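Local coordinates for protein structure-specific endonuclease subunit slx4 (Schizosaccharomyces pombe, PDB 4ZDT) that forms, as the regulatory partner of slx1, a structure-specific endonuclease that cuts branched DNA in repair and recombination, here as the slx1-binding C-terminal domain of slx4, at residues T6-A11 / L52-S57; K17-N22 / K44-N49. All blocks are in the same frame, centred on the assembly; numbering follows the deposited sequence.

Interaction 1: T6-A11 / L52-S57; sequences TQTHRA and LDLIKS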
ATOM      1  N   THR B   6      -5.581 -18.661  -0.847  1.00 36.42           N
ATOM      2  CA  THR B   6      -4.664 -17.619  -0.371  1.00 36.24           C
ATOM      3  C   THR B   6      -3.352 -17.542  -1.180  1.00 35.33           C
ATOM      4  O   THR B   6      -2.732 -16.482  -1.248  1.00 34.49           O
ATOM      5  CB  THR B   6      -4.385 -17.714   1.151  1.00 36.61           C
ATOM      6  OG1 THR B   6      -3.584 -18.863   1.420  1.00 39.76           O
ATOM      7  CG2 THR B   6      -5.684 -17.803   1.938  1.00 35.54           C
ATOM      8  N   GLN B   7      -2.941 -18.642  -1.814  1.00 34.87           N
ATOM      9  CA  GLN B   7      -1.762 -18.596  -2.718  1.00 34.15           C
ATOM     10  C   GLN B   7      -2.025 -17.696  -3.932  1.00 32.76           C
ATOM     11  O   GLN B   7      -1.133 -16.996  -4.389  1.00 31.94           O
ATOM     12  CB  GLN B   7      -1.346 -19.993  -3.201  1.00 34.96           C
ATOM     13  CG  GLN B   7      -1.035 -21.011  -2.101  0.80 36.58           C
ATOM     14  CD  GLN B   7      -1.010 -22.461  -2.622  0.50 38.53           C
ATOM     15  OE1 GLN B   7      -0.962 -22.712  -3.837  1.00 40.55           O
ATOM     16  NE2 GLN B   7      -1.029 -23.416  -1.698  0.30 38.57           N
ATOM     17  N   THR B   8      -3.256 -17.725  -4.472  1.00 31.42           N
ATOM     18  CA  THR B   8      -3.581 -16.815  -5.570  1.00 30.60           C
ATOM     19  C   THR B   8      -3.751 -15.368  -5.071  1.00 28.86           C
ATOM     20  O   THR B   8      -3.333 -14.404  -5.736  1.00 28.50           O
ATOM     21  CB  THR B   8      -4.838 -17.249  -6.361  1.00 30.50           C
ATOM     22  OG1 THR B   8      -4.675 -18.603  -6.798  1.00 34.02           O
ATOM     23  CG2 THR B   8      -4.948 -16.405  -7.582  1.00 32.33           C
ATOM     24  N   HIS B   9      -4.317 -15.218  -3.878  1.00 27.28           N
ATOM     25  CA  HIS B   9      -4.450 -13.901  -3.263  1.00 26.59           C
ATOM     26  C   HIS B   9      -3.075 -13.271  -2.994  1.00 26.31           C
ATOM     27  O   HIS B   9      -2.920 -12.051  -3.047  1.00 25.94           O
ATOM     28  CB  HIS B   9      -5.251 -13.995  -1.963  1.00 26.92           C
ATOM     29  CG  HIS B   9      -6.730 -14.085  -2.170  1.00 27.10           C
ATOM     30  ND1 HIS B   9      -7.609 -14.363  -1.145  1.00 28.32           N
ATOM     31  CD2 HIS B   9      -7.486 -13.935  -3.283  1.00 26.91           C
ATOM     32  CE1 HIS B   9      -8.843 -14.380  -1.619  1.00 26.03           C
ATOM     33  NE2 HIS B   9      -8.795 -14.124  -2.914  1.00 28.85           N
ATOM     34  N   ARG B  10      -2.089 -14.114  -2.706  1.00 26.01           N
ATOM     35  CA  ARG B  10      -0.730 -13.668  -2.419  1.00 27.03           C
ATOM     36  C   ARG B  10      -0.054 -13.130  -3.684  1.00 26.22           C
ATOM     37  O   ARG B  10       0.634 -12.111  -3.640  1.00 26.18           O
ATOM     38  CB  ARG B  10       0.084 -14.816  -1.803  1.00 26.92           C
ATOM     39  CG  ARG B  10       1.484 -14.413  -1.303  1.00 31.35           C
ATOM     40  CD  ARG B  10       2.204 -15.624  -0.702  1.00 36.65           C
ATOM     41  NE  ARG B  10       3.467 -15.285  -0.041  1.00 41.71           N
ATOM     42  CZ  ARG B  10       4.604 -14.993  -0.672  1.00 44.69           C
ATOM     43  NH1 ARG B  10       4.664 -14.955  -2.001  1.00 46.43           N
ATOM     44  NH2 ARG B  10       5.691 -14.723   0.034  1.00 46.51           N
ATOM     45  N   ALA B  11      -0.285 -13.817  -4.811  1.00 25.66           N
ATOM     46  CA  ALA B  11       0.196 -13.382  -6.112  1.00 25.15           C
ATOM     47  C   ALA B  11      -0.329 -11.997  -6.505  1.00 24.93           C
ATOM     48  O   ALA B  11       0.426 -11.193  -7.073  1.00 23.97           O
ATOM     49  CB  ALA B  11      -0.149 -14.416  -7.193  1.00 25.78           C
ATOM     50  N   LEU B  52     -12.600 -11.719 -11.655  1.00 27.00           N
ATOM     51  CA  LEU B  52     -13.222 -10.668 -10.852  1.00 27.55           C
ATOM     52  C   LEU B  52     -13.614 -11.136  -9.455  1.00 27.43           C
ATOM     53  O   LEU B  52     -13.506 -10.367  -8.497  1.00 26.88           O
ATOM     54  CB  LEU B  52     -14.434 -10.063 -11.580  1.00 28.19           C
ATOM     55  CG  LEU B  52     -14.132  -9.233 -12.835  1.00 30.24           C
ATOM     56  CD1 LEU B  52     -15.423  -8.578 -13.366  1.00 32.60           C
ATOM     57  CD2 LEU B  52     -13.068  -8.173 -12.549  1.00 31.16           C
ATOM     58  N   ASP B  53     -14.051 -12.396  -9.324  1.00 26.98           N
ATOM     59  CA  ASP B  53     -14.343 -12.954  -7.996  1.00 26.61           C
ATOM     60  C   ASP B  53     -13.107 -13.014  -7.102  1.00 26.48           C
ATOM     61  O   ASP B  53     -13.174 -12.698  -5.906  1.00 26.10           O
ATOM     62  CB  ASP B  53     -14.972 -14.352  -8.094  1.00 27.30           C
ATOM     63  CG  ASP B  53     -16.441 -14.318  -8.537  1.00 28.99           C
ATOM     64  OD1 ASP B  53     -17.052 -13.230  -8.550  1.00 30.21           O
ATOM     65  OD2 ASP B  53     -16.978 -15.385  -8.878  1.00 29.10           O
ATOM     66  N   LEU B  54     -11.977 -13.399  -7.687  1.00 24.91           N
ATOM     67  CA  LEU B  54     -10.718 -13.454  -6.954  1.00 25.47           C
ATOM     68  C   LEU B  54     -10.277 -12.060  -6.520  1.00 25.46           C
ATOM     69  O   LEU B  54      -9.711 -11.885  -5.441  1.00 24.60           O
ATOM     70  CB  LEU B  54      -9.629 -14.108  -7.807  1.00 25.65           C
ATOM     71  CG  LEU B  54      -9.471 -15.624  -7.660  1.00 28.81           C
ATOM     72  CD1 LEU B  54      -8.320 -16.130  -8.516  1.00 28.56           C
ATOM     73  CD2 LEU B  54      -9.265 -16.002  -6.201  1.00 29.17           C
ATOM     74  N   ILE B  55     -10.541 -11.069  -7.367  1.00 25.50           N
ATOM     75  CA  ILE B  55     -10.177  -9.678  -7.067  1.00 25.62           C
ATOM     76  C   ILE B  55     -11.062  -9.122  -5.964  1.00 25.98           C
ATOM     77  O   ILE B  55     -10.566  -8.574  -4.991  1.00 26.44           O
ATOM     78  CB  ILE B  55     -10.211  -8.781  -8.329  1.00 25.56           C
ATOM     79  CG1 ILE B  55      -9.055  -9.161  -9.249  1.00 24.47           C
ATOM     80  CG2 ILE B  55     -10.114  -7.284  -7.941  1.00 24.68           C
ATOM     81  CD1 ILE B  55      -9.214  -8.662 -10.688  1.00 26.22           C
ATOM     82  N   LYS B  56     -12.374  -9.311  -6.096  1.00 26.82           N
ATOM     83  CA  LYS B  56     -13.316  -8.853  -5.077  1.00 27.02           C
ATOM     84  C   LYS B  56     -13.014  -9.459  -3.711  1.00 26.88           C
ATOM     85  O   LYS B  56     -13.038  -8.738  -2.699  1.00 26.48           O
ATOM     86  CB  LYS B  56     -14.767  -9.109  -5.507  1.00 27.58           C
ATOM     87  CG  LYS B  56     -15.157  -8.327  -6.756  1.00 29.61           C
ATOM     88  CD  LYS B  56     -16.500  -8.768  -7.332  1.00 32.68           C
ATOM     89  CE  LYS B  56     -16.863  -7.892  -8.531  1.00 35.97           C
ATOM     90  NZ  LYS B  56     -18.135  -8.334  -9.189  1.00 39.19           N
ATOM     91  N   SER B  57     -12.721 -10.763  -3.670  1.00 26.39           N
ATOM     92  CA  SER B  57     -12.438 -11.435  -2.397  1.00 26.09           C
ATOM     93  C   SER B  57     -11.109 -10.981  -1.818  1.00 26.04           C
ATOM     94  O   SER B  57     -10.973 -10.844  -0.605  1.00 25.19           O
ATOM     95  CB  SER B  57     -12.495 -12.975  -2.500  1.00 27.33           C
ATOM     96  OG  SER B  57     -11.544 -13.497  -3.422  1.00 27.01           O
TER
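His-9 reaches from helix 3-18 to helix 52-62 and meets Ser-57 and Leu-54. The two helix segments cross nearly at a right angle, at 81°, with their axes 10.3 Å apart. At that spacing the backbones stand apart and side chains bridge the gap. CG of His-9 lies anti to its own carbonyl carbon (chi1 -79°), which sends the imidazole across. Its NE2 and the OG of Ser-57 form a hydrogen bond of 2.9 Å. The hydroxyl comes to the ring edge, near the ring plane. Either partner could be the donor, and the bond is bent, at 137°. Leu-54 completes this tight inner part around the buried ring, its CD2 lying 3.8 Å from NE2 of His-9. The partly exposed margin is looser. There a single methyl contact joins CD1 of Leu-54 to CG2 of Thr-8 at 3.5 Å, the two side chains crossing about squarely. Thr-8 also packs on Val-50 in the loop before helix 52-62. An alanine in place of His-9 would probably leave Ser-57 without its partner on helix 3-18 and open a gap beside Leu-54. This is a small interhelical contact of the all-helical Slx4 C-terminal domain. Its chemistry is mixed: methyl groups and the ring supply the packing, while one directional bond ties a buried ring to the neighbouring helix.

Interaction 2: K17-N22 / K44-N49; sequences KQAKDN and KRKNLN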
ATOM      1  N   LYS B  17       2.766  -4.879  -5.140  1.00 22.99           N
ATOM      2  CA  LYS B  17       3.924  -4.419  -4.394  1.00 24.00           C
ATOM      3  C   LYS B  17       5.235  -4.472  -5.171  1.00 25.28           C
ATOM      4  O   LYS B  17       6.199  -3.784  -4.810  1.00 24.75           O
ATOM      5  CB  LYS B  17       4.073  -5.215  -3.090  1.00 24.04           C
ATOM      6  CG  LYS B  17       2.938  -4.948  -2.095  1.00 23.51           C
ATOM      7  CD  LYS B  17       3.202  -5.577  -0.737  1.00 25.06           C
ATOM      8  CE  LYS B  17       3.087  -7.096  -0.761  1.00 25.09           C
ATOM      9  NZ  LYS B  17       3.279  -7.643   0.635  1.00 23.37           N
ATOM     10  N   GLN B  18       5.266  -5.262  -6.238  1.00 25.71           N
ATOM     11  CA  GLN B  18       6.522  -5.462  -6.982  1.00 27.28           C
ATOM     12  C   GLN B  18       6.577  -4.801  -8.351  1.00 27.59           C
ATOM     13  O   GLN B  18       7.665  -4.625  -8.898  1.00 27.88           O
ATOM     14  CB  GLN B  18       6.851  -6.939  -7.090  1.00 26.53           C
ATOM     15  CG  GLN B  18       7.207  -7.558  -5.750  1.00 29.01           C
ATOM     16  CD  GLN B  18       7.661  -8.997  -5.862  1.00 31.57           C
ATOM     17  OE1 GLN B  18       7.291  -9.716  -6.801  1.00 34.07           O
ATOM     18  NE2 GLN B  18       8.433  -9.443  -4.881  1.00 31.40           N
ATOM     19  N   ALA B  19       5.417  -4.442  -8.902  1.00 27.41           N
ATOM     20  CA  ALA B  19       5.349  -3.747 -10.183  1.00 28.24           C
ATOM     21  C   ALA B  19       6.093  -2.410 -10.122  1.00 29.53           C
ATOM     22  O   ALA B  19       6.015  -1.702  -9.102  1.00 28.72           O
ATOM     23  CB  ALA B  19       3.904  -3.499 -10.564  1.00 27.63           C
ATOM     24  N   LYS B  20       6.786  -2.055 -11.210  1.00 29.71           N
ATOM     25  CA  LYS B  20       7.413  -0.718 -11.319  1.00 30.87           C
ATOM     26  C   LYS B  20       6.362   0.371 -11.221  1.00 30.00           C
ATOM     27  O   LYS B  20       6.625   1.436 -10.679  1.00 30.21           O
ATOM     28  CB  LYS B  20       8.196  -0.543 -12.633  1.00 31.97           C
ATOM     29  CG  LYS B  20       9.177  -1.671 -12.951  1.00 35.80           C
ATOM     30  CD  LYS B  20      10.434  -1.674 -12.075  1.00 42.44           C
ATOM     31  CE  LYS B  20      11.407  -2.767 -12.539  1.00 44.96           C
ATOM     32  NZ  LYS B  20      12.661  -2.787 -11.740  1.00 47.63           N
ATOM     33  N   ASP B  21       5.180   0.102 -11.764  1.00 28.89           N
ATOM     34  CA  ASP B  21       4.045   1.002 -11.637  1.00 28.17           C
ATOM     35  C   ASP B  21       3.403   0.844 -10.243  1.00 27.54           C
ATOM     36  O   ASP B  21       2.629  -0.097  -9.997  1.00 25.77           O
ATOM     37  CB  ASP B  21       3.027   0.716 -12.737  1.00 28.10           C
ATOM     38  CG  ASP B  21       1.766   1.547 -12.607  1.00 27.02           C
ATOM     39  OD1 ASP B  21       1.684   2.470 -11.767  1.00 28.47           O
ATOM     40  OD2 ASP B  21       0.835   1.281 -13.364  1.00 27.90           O
ATOM     41  N   ASN B  22       3.750   1.762  -9.340  1.00 26.51           N
ATOM     42  CA  ASN B  22       3.313   1.674  -7.948  1.00 26.37           C
ATOM     43  C   ASN B  22       2.002   2.396  -7.659  1.00 25.93           C
ATOM     44  O   ASN B  22       1.596   2.542  -6.490  1.00 26.49           O
ATOM     45  CB  ASN B  22       4.435   2.145  -7.003  1.00 26.44           C
ATOM     46  CG  ASN B  22       4.672   3.649  -7.056  1.00 27.49           C
ATOM     47  OD1 ASN B  22       3.996   4.382  -7.774  1.00 27.17           O
ATOM     48  ND2 ASN B  22       5.650   4.109  -6.283  1.00 29.64           N
ATOM     49  N   LYS B  44      -3.415  -8.264 -15.772  1.00 29.38           N
ATOM     50  CA  LYS B  44      -3.142  -9.074 -16.968  1.00 31.06           C
ATOM     51  C   LYS B  44      -1.858  -8.605 -17.675  1.00 32.14           C
ATOM     52  O   LYS B  44      -1.001  -9.421 -18.043  1.00 31.58           O
ATOM     53  CB  LYS B  44      -4.349  -9.037 -17.904  1.00 31.17           C
ATOM     54  CG  LYS B  44      -4.226  -9.928 -19.140  1.00 32.78           C
ATOM     55  CD  LYS B  44      -5.484  -9.809 -19.994  1.00 34.95           C
ATOM     56  CE  LYS B  44      -5.254 -10.414 -21.388  1.00 38.02           C
ATOM     57  NZ  LYS B  44      -6.533 -10.405 -22.159  1.00 41.79           N
ATOM     58  N   ARG B  45      -1.718  -7.285 -17.825  1.00 33.72           N
ATOM     59  CA  ARG B  45      -0.486  -6.674 -18.365  1.00 35.07           C
ATOM     60  C   ARG B  45       0.760  -7.002 -17.546  1.00 35.22           C
ATOM     61  O   ARG B  45       1.879  -6.920 -18.063  1.00 35.40           O
ATOM     62  CB  ARG B  45      -0.631  -5.147 -18.473  1.00 35.49           C
ATOM     63  CG  ARG B  45      -1.530  -4.677 -19.615  1.00 38.97           C
ATOM     64  CD  ARG B  45      -1.460  -3.141 -19.814  1.00 45.36           C
ATOM     65  NE  ARG B  45      -2.552  -2.435 -19.134  1.00 49.23           N
ATOM     66  CZ  ARG B  45      -2.406  -1.547 -18.148  1.00 50.28           C
ATOM     67  NH1 ARG B  45      -1.200  -1.216 -17.694  1.00 50.31           N
ATOM     68  NH2 ARG B  45      -3.485  -0.982 -17.615  1.00 50.99           N
ATOM     69  N   LYS B  46       0.579  -7.364 -16.274  1.00 35.06           N
ATOM     70  CA  LYS B  46       1.714  -7.741 -15.423  1.00 35.29           C
ATOM     71  C   LYS B  46       1.903  -9.259 -15.358  1.00 35.13           C
ATOM     72  O   LYS B  46       2.464  -9.768 -14.387  1.00 35.64           O
ATOM     73  CB  LYS B  46       1.545  -7.201 -13.992  1.00 35.48           C
ATOM     74  CG  LYS B  46       1.165  -5.725 -13.845  1.00 36.53           C
ATOM     75  CD  LYS B  46       2.250  -4.807 -14.338  1.00 37.19           C
ATOM     76  CE  LYS B  46       1.918  -3.359 -14.033  1.00 38.04           C
ATOM     77  NZ  LYS B  46       0.853  -2.813 -14.906  1.00 40.47           N
ATOM     78  N   ASN B  47       1.425  -9.971 -16.376  1.00 35.33           N
ATOM     79  CA  ASN B  47       1.502 -11.433 -16.425  1.00 35.30           C
ATOM     80  C   ASN B  47       0.723 -12.109 -15.276  1.00 33.82           C
ATOM     81  O   ASN B  47       1.188 -13.107 -14.721  1.00 34.29           O
ATOM     82  CB  ASN B  47       2.973 -11.906 -16.383  1.00 36.52           C
ATOM     83  CG  ASN B  47       3.585 -12.094 -17.762  1.00 40.16           C
ATOM     84  OD1 ASN B  47       2.906 -11.985 -18.787  1.00 45.59           O
ATOM     85  ND2 ASN B  47       4.887 -12.389 -17.792  1.00 41.79           N
ATOM     86  N   LEU B  48      -0.432 -11.558 -14.901  1.00 31.81           N
ATOM     87  CA  LEU B  48      -1.260 -12.189 -13.854  1.00 29.75           C
ATOM     88  C   LEU B  48      -2.732 -12.266 -14.242  1.00 28.59           C
ATOM     89  O   LEU B  48      -3.437 -11.258 -14.213  1.00 28.77           O
ATOM     90  CB  LEU B  48      -1.113 -11.480 -12.490  1.00 29.49           C
ATOM     91  CG  LEU B  48      -1.830 -12.208 -11.325  1.00 28.01           C
ATOM     92  CD1 LEU B  48      -1.068 -13.448 -10.940  1.00 27.70           C
ATOM     93  CD2 LEU B  48      -2.010 -11.327 -10.101  1.00 25.83           C
ATOM     94  N   ASN B  49      -3.195 -13.472 -14.584  1.00 27.56           N
ATOM     95  CA  ASN B  49      -4.618 -13.689 -14.952  1.00 26.65           C
ATOM     96  C   ASN B  49      -5.424 -14.158 -13.751  1.00 26.19           C
ATOM     97  O   ASN B  49      -5.209 -15.277 -13.264  1.00 25.86           O
ATOM     98  CB  ASN B  49      -4.758 -14.743 -16.062  1.00 26.19           C
ATOM     99  CG  ASN B  49      -3.858 -14.466 -17.259  1.00 27.37           C
ATOM    100  OD1 ASN B  49      -3.055 -15.330 -17.675  1.00 28.62           O
ATOM    101  ND2 ASN B  49      -4.000 -13.286 -17.827  1.00 25.51           N
TER
HETATM  102  O   HOH W   1       1.389  -0.083 -15.561  1.00 30.00           O
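Lys-46 lays its side chain across to Ala-19 and Asp-21, joining the turns that follow helices 3-18 and 36-45. A Schellman motif closes helix 36-45 here, with Asn-47, at positive phi, as its C-prime residue. The motif's inner bond runs from Asn-47 N to Lys-44 O, and its outer bond from Leu-48 N to Leu-43 O. On the other side, Ala-19 is the first residue to leave helical geometry after helix 3-18. From CB, which is directed toward 17-22, the Lys-46 chain turns at chi2 (-66°), so that CG and CD bring CE over to the alanine. There CE meets CB of Ala-19 at 4.0 Å. The Lys-46 side chain also packs on Val-15 of helix 3-18. Trp-42 lies close by: Ala-19 packs on it, and Lys-46 makes a cation-pi interaction with it. A second bend, at chi4, carries NZ off toward Asp-21. The ammonium stops 4.4 Å from OD2 of Asp-21, too far for a salt bridge. A water fills the step between them. It accepts from Lys-46 NZ at 2.9 Å and donates to Asp-21 OD2. The carboxylate has further partners, since OD1 bonds to Ser-23 OG and OD2 to Trp-42 NE1. The first ties it to the start of helix 23-29, the second to helix 36-45. The lysine charge would probably add to the stability of the anion. The contact is small and lies at the surface. The bridging water sits in the plane of the Arg-45 guanidinium, at its edge, and lies 2.6 Å from OD2 of Asp-21.

How the interactions relate
Helix 3-18 comes first from the N terminus and contributes to both contacts. Its early part, 6-11, packs against helix 52-62, so interaction 1 closes the longer loop, with 40 residues between its segments. The turn that follows it, in 17-22, meets the turn that follows helix 36-45, so interaction 2 closes a shorter loop with 21 residues between. The shorter loop lies wholly within the longer one and the two do not cross. Their centres are 14 Å apart, yet they touch where Leu-48 CD2 packs 3.9 Å from Ala-11 O. Together they tie helix 52-62 to the early part of the first helix, and the end region of helix 36-45 to the turn that follows it.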